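Local coordinates for beta-ketoacyl-[acyl-carrier-protein] synthase III (Pseudomonas aeruginosa, PDB 2X3E) that probably catalyses the first condensation of fatty acid synthesis, joining acetyl-CoA and malonyl-ACP to give 3-oxobutanoyl-ACP, at residues G12-E17 with G54-R59; A63-A68 with S133-G138. The protein carries 1 engineered substitution. All blocks are in the same frame, centred on the assembly; numbering follows the deposited sequence.

Contact 1 of 2, residues G12-E17 with G54-R59; sequences GSYLPE and GDLALR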
loop_
_atom_site.group_PDB
_atom_site.type_symbol
_atom_site.label_atom_id
_atom_site.label_comp_id
_atom_site.label_asym_id
_atom_site.label_seq_id
_atom_site.Cartn_x
_atom_site.Cartn_y
_atom_site.Cartn_z
ATOM N N GLY A 12 -6.710 3.885 -19.336
ATOM C CA GLY A 12 -8.154 4.031 -19.211
ATOM C C GLY A 12 -8.480 4.900 -18.019
ATOM O O GLY A 12 -7.624 5.158 -17.173
ATOM N N SER A 13 -9.712 5.376 -17.960
ATOM C CA SER A 13 -10.132 6.240 -16.862
ATOM C C SER A 13 -11.635 6.211 -16.695
ATOM O O SER A 13 -12.363 5.760 -17.587
ATOM C CB SER A 13 -9.667 7.674 -17.106
ATOM O OG SER A 13 -10.377 8.270 -18.180
ATOM N N TYR A 14 -12.089 6.703 -15.545
ATOM C CA TYR A 14 -13.507 6.867 -15.284
ATOM C C TYR A 14 -13.734 8.024 -14.312
ATOM O O TYR A 14 -13.062 8.128 -13.283
ATOM C CB TYR A 14 -14.113 5.575 -14.726
ATOM C CG TYR A 14 -15.598 5.691 -14.464
ATOM C CD1 TYR A 14 -16.507 5.663 -15.513
ATOM C CD2 TYR A 14 -16.091 5.851 -13.166
ATOM C CE1 TYR A 14 -17.872 5.788 -15.286
ATOM C CE2 TYR A 14 -17.461 5.971 -12.926
ATOM C CZ TYR A 14 -18.342 5.937 -13.994
ATOM O OH TYR A 14 -19.696 6.051 -13.784
ATOM N N LEU A 15 -14.673 8.893 -14.669
ATOM C CA LEU A 15 -15.110 9.984 -13.814
ATOM C C LEU A 15 -16.571 9.744 -13.447
ATOM O O LEU A 15 -17.372 9.381 -14.315
ATOM C CB LEU A 15 -14.987 11.317 -14.554
ATOM C CG LEU A 15 -13.579 11.788 -14.914
ATOM C CD1 LEU A 15 -13.644 12.862 -15.988
ATOM C CD2 LEU A 15 -12.833 12.291 -13.684
ATOM N N PRO A 16 -16.928 9.939 -12.164
ATOM C CA PRO A 16 -18.336 9.803 -11.812
ATOM C C PRO A 16 -19.189 10.834 -12.545
ATOM O O PRO A 16 -18.699 11.900 -12.924
ATOM C CB PRO A 16 -18.364 10.033 -10.291
ATOM C CG PRO A 16 -17.037 10.567 -9.918
ATOM C CD PRO A 16 -16.075 10.255 -11.004
ATOM N N GLU A 17 -20.456 10.496 -12.746
ATOM C CA GLU A 17 -21.355 11.292 -13.566
ATOM C C GLU A 17 -21.654 12.658 -12.945
ATOM O O GLU A 17 -21.626 13.679 -13.640
ATOM C CB GLU A 17 -22.654 10.522 -13.783
ATOM C CG GLU A 17 -23.491 11.033 -14.930
ATOM C CD GLU A 17 -24.659 10.120 -15.227
ATOM O OE1 GLU A 17 -25.723 10.295 -14.600
ATOM O OE2 GLU A 17 -24.512 9.229 -16.090
ATOM N N GLY A 54 -13.428 1.748 -5.242
ATOM C CA GLY A 54 -13.450 0.448 -5.914
ATOM C C GLY A 54 -14.267 0.473 -7.198
ATOM O O GLY A 54 -13.820 -0.016 -8.233
ATOM N N ASP A 55 -15.460 1.058 -7.120
ATOM C CA ASP A 55 -16.341 1.207 -8.278
ATOM C C ASP A 55 -15.668 2.000 -9.409
ATOM O O ASP A 55 -15.739 1.606 -10.570
ATOM C CB ASP A 55 -17.645 1.910 -7.885
ATOM C CG ASP A 55 -18.479 1.121 -6.882
ATOM O OD1 ASP A 55 -18.699 -0.096 -7.088
ATOM O OD2 ASP A 55 -18.941 1.733 -5.894
ATOM N N LEU A 56 -15.023 3.117 -9.067
ATOM C CA LEU A 56 -14.368 3.961 -10.071
ATOM C C LEU A 56 -13.170 3.237 -10.673
ATOM O O LEU A 56 -12.935 3.291 -11.890
ATOM C CB LEU A 56 -13.901 5.289 -9.465
ATOM C CG LEU A 56 -14.920 6.184 -8.751
ATOM C CD1 LEU A 56 -14.306 7.565 -8.491
ATOM C CD2 LEU A 56 -16.221 6.318 -9.534
ATOM N N ALA A 57 -12.414 2.562 -9.812
ATOM C CA ALA A 57 -11.238 1.819 -10.242
ATOM C C ALA A 57 -11.607 0.700 -11.216
ATOM O O ALA A 57 -10.882 0.438 -12.175
ATOM C CB ALA A 57 -10.500 1.252 -9.020
ATOM N N LEU A 58 -12.736 0.048 -10.966
ATOM C CA LEU A 58 -13.204 -1.041 -11.813
ATOM C C LEU A 58 -13.443 -0.557 -13.242
ATOM O O LEU A 58 -12.992 -1.186 -14.198
ATOM C CB LEU A 58 -14.479 -1.642 -11.223
ATOM C CG LEU A 58 -15.083 -2.870 -11.888
ATOM C CD1 LEU A 58 -14.103 -4.036 -11.904
ATOM C CD2 LEU A 58 -16.355 -3.249 -11.157
ATOM N N ARG A 59 -14.123 0.579 -13.380
ATOM C CA ARG A 59 -14.409 1.141 -14.698
ATOM C C ARG A 59 -13.133 1.581 -15.413
ATOM O O ARG A 59 -12.973 1.316 -16.610
ATOM C CB ARG A 59 -15.395 2.312 -14.597
ATOM C CG ARG A 59 -16.830 1.917 -14.238
ATOM C CD ARG A 59 -17.496 1.038 -15.314
ATOM N NE ARG A 59 -17.589 1.710 -16.610
ATOM C CZ ARG A 59 -18.564 2.544 -16.968
ATOM N NH1 ARG A 59 -19.557 2.833 -16.134
ATOM N NH2 ARG A 59 -18.541 3.105 -18.169
#
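The Y14 ring has the aliphatic base of R59 over one face and L56 at its edge. R59 CG sits above the ring, 3.9 Å from its centroid and 8° off the normal, a CH-pi contact. R59 CB is lower, 3.4 Å from Y14 CG. In the ring plane, L56 CD2 meets the edge at Y14 CE2, 3.6 Å away. The R59 guanidinium also lies by the ring. Y14 CE1 is under one of its faces, offset toward the rim, and R59 NH1 comes within 3.5 Å of that carbon. The two planes are 40° apart, so this is not a parallel stack. R59 reaches this position because its chain bends at chi2 and chi3, which folds the guanidinium back along the tyrosine. A looser touch extends the contact past the strand end: P16 CD is 4.1 Å from L56 CD1, and the two side chains cross at about a right angle. L56 thus uses one methyl for the tyrosine and the other for the proline. L56 also touches V139 of strand 133-140. The contact joins the end of strand 5-14, outermost in its sheet within this chain, to helix 53-68. No hydrogen bond or salt bridge crosses it. Tyrosine and arginine meet mainly through carbon and pi surface. R59 is exposed, so its charge can probably be solvated, and any attraction to the ring is probably minor.

Contact 2 of 2, residues A63-A68 with S133-G138; sequences AALASA and SALLVG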
loop_
_atom_site.group_PDB
_atom_site.type_symbol
_atom_site.label_atom_id
_atom_site.label_comp_id
_atom_site.label_asym_id
_atom_site.label_seq_id
_atom_site.Cartn_x
_atom_site.Cartn_y
_atom_site.Cartn_z
ATOM N N ALA A 63 -11.457 -0.285 -18.924
ATOM C CA ALA A 63 -11.111 0.529 -20.093
ATOM C C ALA A 63 -9.623 0.413 -20.431
ATOM O O ALA A 63 -9.250 0.348 -21.606
ATOM C CB ALA A 63 -11.488 2.000 -19.865
ATOM N N ALA A 64 -8.784 0.369 -19.401
ATOM C CA ALA A 64 -7.334 0.232 -19.584
ATOM C C ALA A 64 -6.961 -1.108 -20.224
ATOM O O ALA A 64 -6.054 -1.161 -21.051
ATOM C CB ALA A 64 -6.609 0.414 -18.260
ATOM N N LEU A 65 -7.657 -2.177 -19.838
ATOM C CA LEU A 65 -7.421 -3.508 -20.405
ATOM C C LEU A 65 -7.811 -3.558 -21.880
ATOM O O LEU A 65 -7.111 -4.170 -22.689
ATOM C CB LEU A 65 -8.199 -4.577 -19.628
ATOM C CG LEU A 65 -7.691 -4.901 -18.226
ATOM C CD1 LEU A 65 -8.725 -5.724 -17.479
ATOM C CD2 LEU A 65 -6.348 -5.626 -18.272
ATOM N N ALA A 66 -8.934 -2.926 -22.217
ATOM C CA ALA A 66 -9.373 -2.797 -23.605
ATOM C C ALA A 66 -8.335 -2.039 -24.422
ATOM O O ALA A 66 -7.986 -2.462 -25.517
ATOM C CB ALA A 66 -10.737 -2.095 -23.681
ATOM N N SER A 67 -7.838 -0.929 -23.876
ATOM C CA SER A 67 -6.781 -0.130 -24.517
ATOM C C SER A 67 -5.514 -0.955 -24.806
ATOM O O SER A 67 -4.939 -0.864 -25.888
ATOM C CB SER A 67 -6.432 1.069 -23.622
ATOM O OG SER A 67 -5.310 1.789 -24.105
ATOM N N ALA A 68 -5.096 -1.764 -23.836
ATOM C CA ALA A 68 -3.898 -2.606 -23.979
ATOM C C ALA A 68 -4.110 -3.830 -24.883
ATOM O O ALA A 68 -3.140 -4.471 -25.307
ATOM C CB ALA A 68 -3.419 -3.052 -22.612
ATOM N N SER A 133 2.798 -8.753 -16.275
ATOM C CA SER A 133 1.896 -7.661 -16.631
ATOM C C SER A 133 1.126 -7.216 -15.394
ATOM O O SER A 133 0.981 -7.978 -14.436
ATOM C CB SER A 133 0.922 -8.099 -17.715
ATOM O OG SER A 133 0.157 -9.207 -17.274
ATOM N N ALA A 134 0.633 -5.986 -15.421
ATOM C CA ALA A 134 -0.026 -5.410 -14.258
ATOM C C ALA A 134 -0.937 -4.262 -14.624
ATOM O O ALA A 134 -0.682 -3.525 -15.580
ATOM C CB ALA A 134 1.006 -4.920 -13.262
ATOM N N LEU A 135 -1.994 -4.122 -13.833
ATOM C CA LEU A 135 -2.793 -2.915 -13.789
ATOM C C LEU A 135 -2.352 -2.079 -12.594
ATOM O O LEU A 135 -2.209 -2.598 -11.478
ATOM C CB LEU A 135 -4.283 -3.256 -13.638
ATOM C CG LEU A 135 -5.072 -3.480 -14.928
ATOM C CD1 LEU A 135 -6.344 -4.277 -14.658
ATOM C CD2 LEU A 135 -5.418 -2.128 -15.579
ATOM N N LEU A 136 -2.135 -0.791 -12.832
ATOM C CA LEU A 136 -2.000 0.191 -11.760
ATOM C C LEU A 136 -3.147 1.179 -11.901
ATOM O O LEU A 136 -3.315 1.787 -12.959
ATOM C CB LEU A 136 -0.671 0.937 -11.850
ATOM C CG LEU A 136 -0.529 2.132 -10.897
ATOM C CD1 LEU A 136 -0.549 1.656 -9.453
ATOM C CD2 LEU A 136 0.755 2.903 -11.213
ATOM N N VAL A 137 -3.943 1.327 -10.844
ATOM C CA VAL A 137 -5.038 2.289 -10.838
ATOM C C VAL A 137 -4.784 3.349 -9.779
ATOM O O VAL A 137 -4.676 3.030 -8.594
ATOM C CB VAL A 137 -6.399 1.629 -10.526
ATOM C CG1 VAL A 137 -7.538 2.655 -10.660
ATOM C CG2 VAL A 137 -6.645 0.421 -11.429
ATOM N N GLY A 138 -4.648 4.594 -10.221
ATOM C CA GLY A 138 -4.683 5.745 -9.326
ATOM C C GLY A 138 -6.133 6.146 -9.141
ATOM O O GLY A 138 -6.794 6.510 -10.103
#
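L135 on strand 133-140 meets A64 and L65 on helix 53-68, and every contact across the pair is apolar. This packing has two pairs. At the alanine, A64 CB points at the strand and lies 3.9 Å from L135 CD2. At the leucine, L135 CD1 faces the branched end of L65, at 3.9 Å from both L65 CG and L65 CD2, with L65 CD1 at 4.0 Å. The side chains cross at about a right angle, so one methyl of L135 rests against the fork of L65. L135 therefore divides its branches, CD2 to the alanine and CD1 to the leucine. L65 has CG beside its backbone N (chi1 -71°), which carries its end nearer the strand than its first bond would suggest.

Hydrogen bonding is the other kind, and it stays off the interface. Backbone polar groups pair within each element or with neighbours. S67 N bonds to A63 O in the helix, while L135 pairs with A75 and V77 of the adjacent parallel strand. On the opposite side of the sheet, A134 and L136 pack on helix 114-127. The strand is thus sandwiched between two helices, as in the layered alpha/beta core of the thiolase fold. All three touching residues are buried, so the contact depends on dispersion and the exclusion of water, with no directional bond to fix it.

Overall arrangement
Contacts 1 and 2 have centres about 12 Å apart and touch each other. G12 N packs on A64 CB, and A57 CB packs on V137 CG1. Both use helix 53-68: contact 1 takes its first turns and contact 2 its later ones. Both reach the same five-stranded mixed sheet, contact 1 at the outermost strand 5-14 and contact 2 at strand 133-140. Strand 160-169 runs between these two. Along the chain they come in series, contact 1 closing before contact 2 opens. Together they seat one helix across one face of the sheet. Both lie away from the predicted active-site residues and involve no other chain of the assembly.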